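Local structure of uncharacterized protein (Legionella longbeachae NSW150, 4JZA) at residues Thr416-Pro428 and Pro436-Ala448. The protein is a phosphoinositide phosphatase that probably removes the 3-phosphate from phosphatidylinositol 3-phosphate and may thereby alter host lipid metabolism during infection. Numbering follows the deposited sequence.
Sequences TLISPIHATEYVP and PTLPPDLDLYKLA
Asp441 and Ser419 make the one hydrogen bond between Thr416-Pro428 and Pro436-Ala448: Ser419 N donates to Asp441 OD2 at 2.9 Å, nearly straight at 169° and on the anti side of the carboxylate. A short acidic side chain suits the first turn of helix 441-454, where it accepts a loop N-H and probably gains from the helix dipole.

Two CH-pi contacts follow. Pro439 CD sits over the centre of the Tyr426 ring, 3.7 Å from its centroid; this methylene, next to the electron-withdrawing ring nitrogen, carries slightly polarised C-H bonds that suit a pi face. Tyr426 CG lies anti to the backbone N (chi1 174°), which carries the ring across to Pro439, while its hydroxyl is hydrogen-bonded with Leu435 O and Thr432 OG1. Leu442 CD2 likewise lies over one face of the His422 imidazole.

Most of the rest is van der Waals packing. Pro420 CG meets the edge of the Tyr445 ring, Pro420 CB lies 3.9 Å from Leu442 CD1, and Leu438 CD1 rests against Ile421 O, Ala423 CA and Tyr426 CB.

The loop leaving strand 412-416 thus folds back on the entrance to helix 441-454: one straight hydrogen bond gives direction, while prolines, leucines and aromatic rings add non-directional contact.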
loop_
_atom_site.group_PDB
_atom_site.type_symbol
_atom_site.label_atom_id
_atom_site.label_comp_id
_atom_site.label_asym_id
_atom_site.label_seq_id
_atom_site.Cartn_x
_atom_site.Cartn_y
_atom_site.Cartn_z
ATOM N N THR A 416 9.887 19.872 1.586
ATOM C CA THR A 416 9.884 18.514 1.088
ATOM C C THR A 416 11.272 17.914 1.117
ATOM O O THR A 416 12.247 18.552 0.750
ATOM C CB THR A 416 9.339 18.429 -0.344
ATOM O OG1 THR A 416 10.219 19.116 -1.231
ATOM C CG2 THR A 416 7.970 19.045 -0.424
ATOM N N LEU A 417 11.344 16.668 1.553
ATOM C CA LEU A 417 12.599 15.953 1.602
ATOM C C LEU A 417 12.602 14.841 0.573
ATOM O O LEU A 417 12.494 13.681 0.916
ATOM C CB LEU A 417 12.815 15.387 3.000
ATOM C CG LEU A 417 12.779 16.446 4.098
ATOM C CD1 LEU A 417 12.831 15.831 5.481
ATOM C CD2 LEU A 417 13.897 17.454 3.911
ATOM N N ILE A 418 12.716 15.207 -0.695
ATOM C CA ILE A 418 12.728 14.227 -1.766
ATOM C C ILE A 418 13.845 14.506 -2.758
ATOM O O ILE A 418 14.408 15.585 -2.775
ATOM C CB ILE A 418 11.372 14.152 -2.489
ATOM C CG1 ILE A 418 11.186 15.334 -3.427
ATOM C CG2 ILE A 418 10.240 14.085 -1.486
ATOM C CD1 ILE A 418 9.836 15.349 -4.092
ATOM N N SER A 419 14.168 13.514 -3.575
ATOM C CA SER A 419 15.306 13.606 -4.472
ATOM C C SER A 419 14.975 13.278 -5.916
ATOM O O SER A 419 15.126 12.146 -6.352
ATOM C CB SER A 419 16.418 12.689 -3.986
ATOM O OG SER A 419 16.634 12.868 -2.609
ATOM N N PRO A 420 14.537 14.287 -6.652
ATOM C CA PRO A 420 14.254 14.168 -8.086
ATOM C C PRO A 420 15.472 13.683 -8.819
ATOM O O PRO A 420 16.557 14.156 -8.525
ATOM C CB PRO A 420 13.965 15.603 -8.516
ATOM C CG PRO A 420 13.582 16.288 -7.263
ATOM C CD PRO A 420 14.361 15.654 -6.169
ATOM N N ILE A 421 15.302 12.738 -9.736
ATOM C CA ILE A 421 16.402 12.181 -10.535
ATOM C C ILE A 421 15.837 11.865 -11.903
ATOM O O ILE A 421 14.836 11.160 -11.973
ATOM C CB ILE A 421 16.997 10.927 -9.841
ATOM C CG1 ILE A 421 18.176 10.368 -10.627
ATOM C CG2 ILE A 421 15.964 9.814 -9.605
ATOM C CD1 ILE A 421 19.505 10.874 -10.119
ATOM N N HIS A 422 16.400 12.442 -12.974
ATOM C CA HIS A 422 15.952 12.128 -14.361
ATOM C C HIS A 422 16.341 10.689 -14.735
ATOM O O HIS A 422 17.243 10.086 -14.132
ATOM C CB HIS A 422 16.530 13.089 -15.416
ATOM C CG HIS A 422 15.815 14.404 -15.521
ATOM N ND1 HIS A 422 14.815 14.650 -16.451
ATOM C CD2 HIS A 422 15.984 15.561 -14.829
ATOM C CE1 HIS A 422 14.389 15.898 -16.310
ATOM N NE2 HIS A 422 15.083 16.469 -15.334
ATOM N N ALA A 423 15.663 10.143 -15.743
ATOM C CA ALA A 423 15.981 8.808 -16.221
ATOM C C ALA A 423 17.406 8.693 -16.780
ATOM O O ALA A 423 18.024 7.646 -16.700
ATOM C CB ALA A 423 14.976 8.379 -17.263
ATOM N N THR A 424 17.949 9.763 -17.335
ATOM C CA THR A 424 19.306 9.691 -17.891
ATOM C C THR A 424 20.419 9.608 -16.836
ATOM O O THR A 424 21.561 9.311 -17.173
ATOM C CB THR A 424 19.562 10.871 -18.852
ATOM O OG1 THR A 424 19.134 12.089 -18.236
ATOM C CG2 THR A 424 18.764 10.665 -20.156
ATOM N N GLU A 425 20.087 9.853 -15.569
ATOM C CA GLU A 425 21.071 9.863 -14.478
ATOM C C GLU A 425 20.908 8.745 -13.416
ATOM O O GLU A 425 21.830 8.516 -12.627
ATOM C CB GLU A 425 21.020 11.216 -13.805
ATOM C CG GLU A 425 21.159 12.374 -14.785
ATOM C CD GLU A 425 20.761 13.722 -14.186
ATOM O OE1 GLU A 425 19.752 13.820 -13.422
ATOM O OE2 GLU A 425 21.466 14.697 -14.503
ATOM N N TYR A 426 19.765 8.042 -13.429
ATOM C CA TYR A 426 19.373 7.126 -12.355
ATOM C C TYR A 426 20.116 5.771 -12.336
ATOM O O TYR A 426 19.988 4.940 -13.268
ATOM C CB TYR A 426 17.836 6.903 -12.358
ATOM C CG TYR A 426 17.351 5.836 -11.360
ATOM C CD1 TYR A 426 17.576 5.968 -9.990
ATOM C CD2 TYR A 426 16.714 4.691 -11.795
ATOM C CE1 TYR A 426 17.154 5.001 -9.094
ATOM C CE2 TYR A 426 16.305 3.719 -10.911
ATOM C CZ TYR A 426 16.521 3.881 -9.560
ATOM O OH TYR A 426 16.110 2.894 -8.687
ATOM N N VAL A 427 20.879 5.551 -11.256
ATOM C CA VAL A 427 21.497 4.245 -10.993
ATOM C C VAL A 427 20.783 3.551 -9.831
ATOM O O VAL A 427 20.788 4.059 -8.704
ATOM C CB VAL A 427 23.000 4.349 -10.617
ATOM C CG1 VAL A 427 23.626 2.952 -10.556
ATOM C CG2 VAL A 427 23.765 5.252 -11.583
ATOM N N PRO A 428 20.162 2.393 -10.092
ATOM C CA PRO A 428 19.590 1.616 -8.984
ATOM C C PRO A 428 20.651 1.212 -7.936
ATOM O O PRO A 428 21.668 0.617 -8.300
ATOM C CB PRO A 428 18.986 0.384 -9.687
ATOM C CG PRO A 428 18.755 0.805 -11.108
ATOM C CD PRO A 428 19.846 1.808 -11.409
ATOM N N PRO A 436 13.836 -1.189 -10.203
ATOM C CA PRO A 436 14.262 -1.002 -11.587
ATOM C C PRO A 436 13.597 0.222 -12.219
ATOM O O PRO A 436 14.167 0.792 -13.132
ATOM C CB PRO A 436 13.837 -2.306 -12.298
ATOM C CG PRO A 436 13.288 -3.204 -11.231
ATOM C CD PRO A 436 12.914 -2.328 -10.061
ATOM N N THR A 437 12.427 0.649 -11.740
ATOM C CA THR A 437 11.760 1.824 -12.334
ATOM C C THR A 437 12.273 3.200 -11.784
ATOM O O THR A 437 12.937 3.270 -10.763
ATOM C CB THR A 437 10.222 1.709 -12.198
ATOM O OG1 THR A 437 9.892 1.511 -10.827
ATOM C CG2 THR A 437 9.680 0.537 -13.009
ATOM N N LEU A 438 11.983 4.284 -12.493
ATOM C CA LEU A 438 12.383 5.622 -12.073
ATOM C C LEU A 438 11.587 5.980 -10.821
ATOM O O LEU A 438 10.365 5.789 -10.783
ATOM C CB LEU A 438 12.104 6.649 -13.181
ATOM C CG LEU A 438 12.706 8.032 -12.955
ATOM C CD1 LEU A 438 14.211 7.957 -13.053
ATOM C CD2 LEU A 438 12.178 9.101 -13.907
ATOM N N PRO A 439 12.279 6.445 -9.775
ATOM C CA PRO A 439 11.563 6.925 -8.615
ATOM C C PRO A 439 10.644 8.081 -8.995
ATOM O O PRO A 439 10.920 8.856 -9.938
ATOM C CB PRO A 439 12.671 7.411 -7.675
ATOM C CG PRO A 439 13.863 6.633 -8.050
ATOM C CD PRO A 439 13.725 6.346 -9.526
ATOM N N PRO A 440 9.550 8.207 -8.250
ATOM C CA PRO A 440 8.521 9.187 -8.572
ATOM C C PRO A 440 8.918 10.598 -8.184
ATOM O O PRO A 440 8.297 11.558 -8.614
ATOM C CB PRO A 440 7.355 8.718 -7.711
ATOM C CG PRO A 440 8.026 8.101 -6.491
ATOM C CD PRO A 440 9.244 7.434 -7.020
ATOM N N ASP A 441 9.968 10.717 -7.388
ATOM C CA ASP A 441 10.415 12.010 -6.836
ATOM C C ASP A 441 10.370 13.155 -7.878
ATOM O O ASP A 441 9.905 14.224 -7.551
ATOM C CB ASP A 441 11.833 11.936 -6.183
ATOM C CG ASP A 441 11.953 10.912 -5.004
ATOM O OD1 ASP A 441 11.559 9.745 -5.191
ATOM O OD2 ASP A 441 12.489 11.234 -3.901
ATOM N N LEU A 442 10.825 12.966 -9.114
ATOM C CA LEU A 442 10.840 14.110 -10.046
ATOM C C LEU A 442 9.413 14.540 -10.429
ATOM O O LEU A 442 9.058 15.735 -10.407
ATOM C CB LEU A 442 11.700 13.829 -11.284
ATOM C CG LEU A 442 11.622 14.888 -12.399
ATOM C CD1 LEU A 442 12.199 16.230 -11.963
ATOM C CD2 LEU A 442 12.295 14.422 -13.685
ATOM N N ASP A 443 8.579 13.563 -10.741
ATOM C CA ASP A 443 7.156 13.850 -10.986
ATOM C C ASP A 443 6.501 14.487 -9.784
ATOM O O ASP A 443 5.820 15.488 -9.903
ATOM C CB ASP A 443 6.392 12.584 -11.426
ATOM C CG ASP A 443 6.681 12.192 -12.894
ATOM O OD1 ASP A 443 6.926 13.063 -13.775
ATOM O OD2 ASP A 443 6.677 10.989 -13.165
ATOM N N LEU A 444 6.725 13.935 -8.602
ATOM C CA LEU A 444 6.139 14.541 -7.392
ATOM C C LEU A 444 6.597 15.988 -7.181
ATOM O O LEU A 444 5.800 16.847 -6.879
ATOM C CB LEU A 444 6.489 13.718 -6.147
ATOM C CG LEU A 444 6.090 12.256 -6.168
ATOM C CD1 LEU A 444 6.366 11.559 -4.846
ATOM C CD2 LEU A 444 4.648 12.124 -6.539
ATOM N N TYR A 445 7.889 16.249 -7.336
ATOM C CA TYR A 445 8.397 17.602 -7.247
ATOM C C TYR A 445 7.576 18.515 -8.138
ATOM O O TYR A 445 7.012 19.480 -7.637
ATOM C CB TYR A 445 9.835 17.648 -7.676
ATOM C CG TYR A 445 10.527 18.987 -7.545
ATOM C CD1 TYR A 445 9.892 20.152 -7.798
ATOM C CD2 TYR A 445 11.845 19.049 -7.214
ATOM C CE1 TYR A 445 10.550 21.339 -7.686
ATOM C CE2 TYR A 445 12.501 20.235 -7.107
ATOM C CZ TYR A 445 11.822 21.375 -7.349
ATOM O OH TYR A 445 12.412 22.591 -7.268
ATOM N N LYS A 446 7.478 18.221 -9.439
ATOM C CA LYS A 446 6.781 19.155 -10.346
ATOM C C LYS A 446 5.310 19.288 -9.982
ATOM O O LYS A 446 4.758 20.388 -10.054
ATOM C CB LYS A 446 6.877 18.769 -11.799
ATOM C CG LYS A 446 8.274 18.631 -12.351
ATOM C CD LYS A 446 8.209 17.817 -13.643
ATOM C CE LYS A 446 9.587 17.662 -14.264
ATOM N NZ LYS A 446 9.629 16.540 -15.241
ATOM N N LEU A 447 4.678 18.188 -9.584
ATOM C CA LEU A 447 3.264 18.216 -9.231
ATOM C C LEU A 447 3.002 19.136 -8.065
ATOM O O LEU A 447 1.976 19.820 -8.050
ATOM C CB LEU A 447 2.731 16.826 -8.921
ATOM C CG LEU A 447 2.556 16.050 -10.222
ATOM C CD1 LEU A 447 2.540 14.552 -9.950
ATOM C CD2 LEU A 447 1.320 16.487 -11.019
ATOM N N ALA A 448 3.943 19.206 -7.127
ATOM C CA ALA A 448 3.784 20.087 -5.957
ATOM C C ALA A 448 4.011 21.581 -6.258
ATOM O O ALA A 448 3.329 22.446 -5.688
ATOM C CB ALA A 448 4.678 19.620 -4.819
#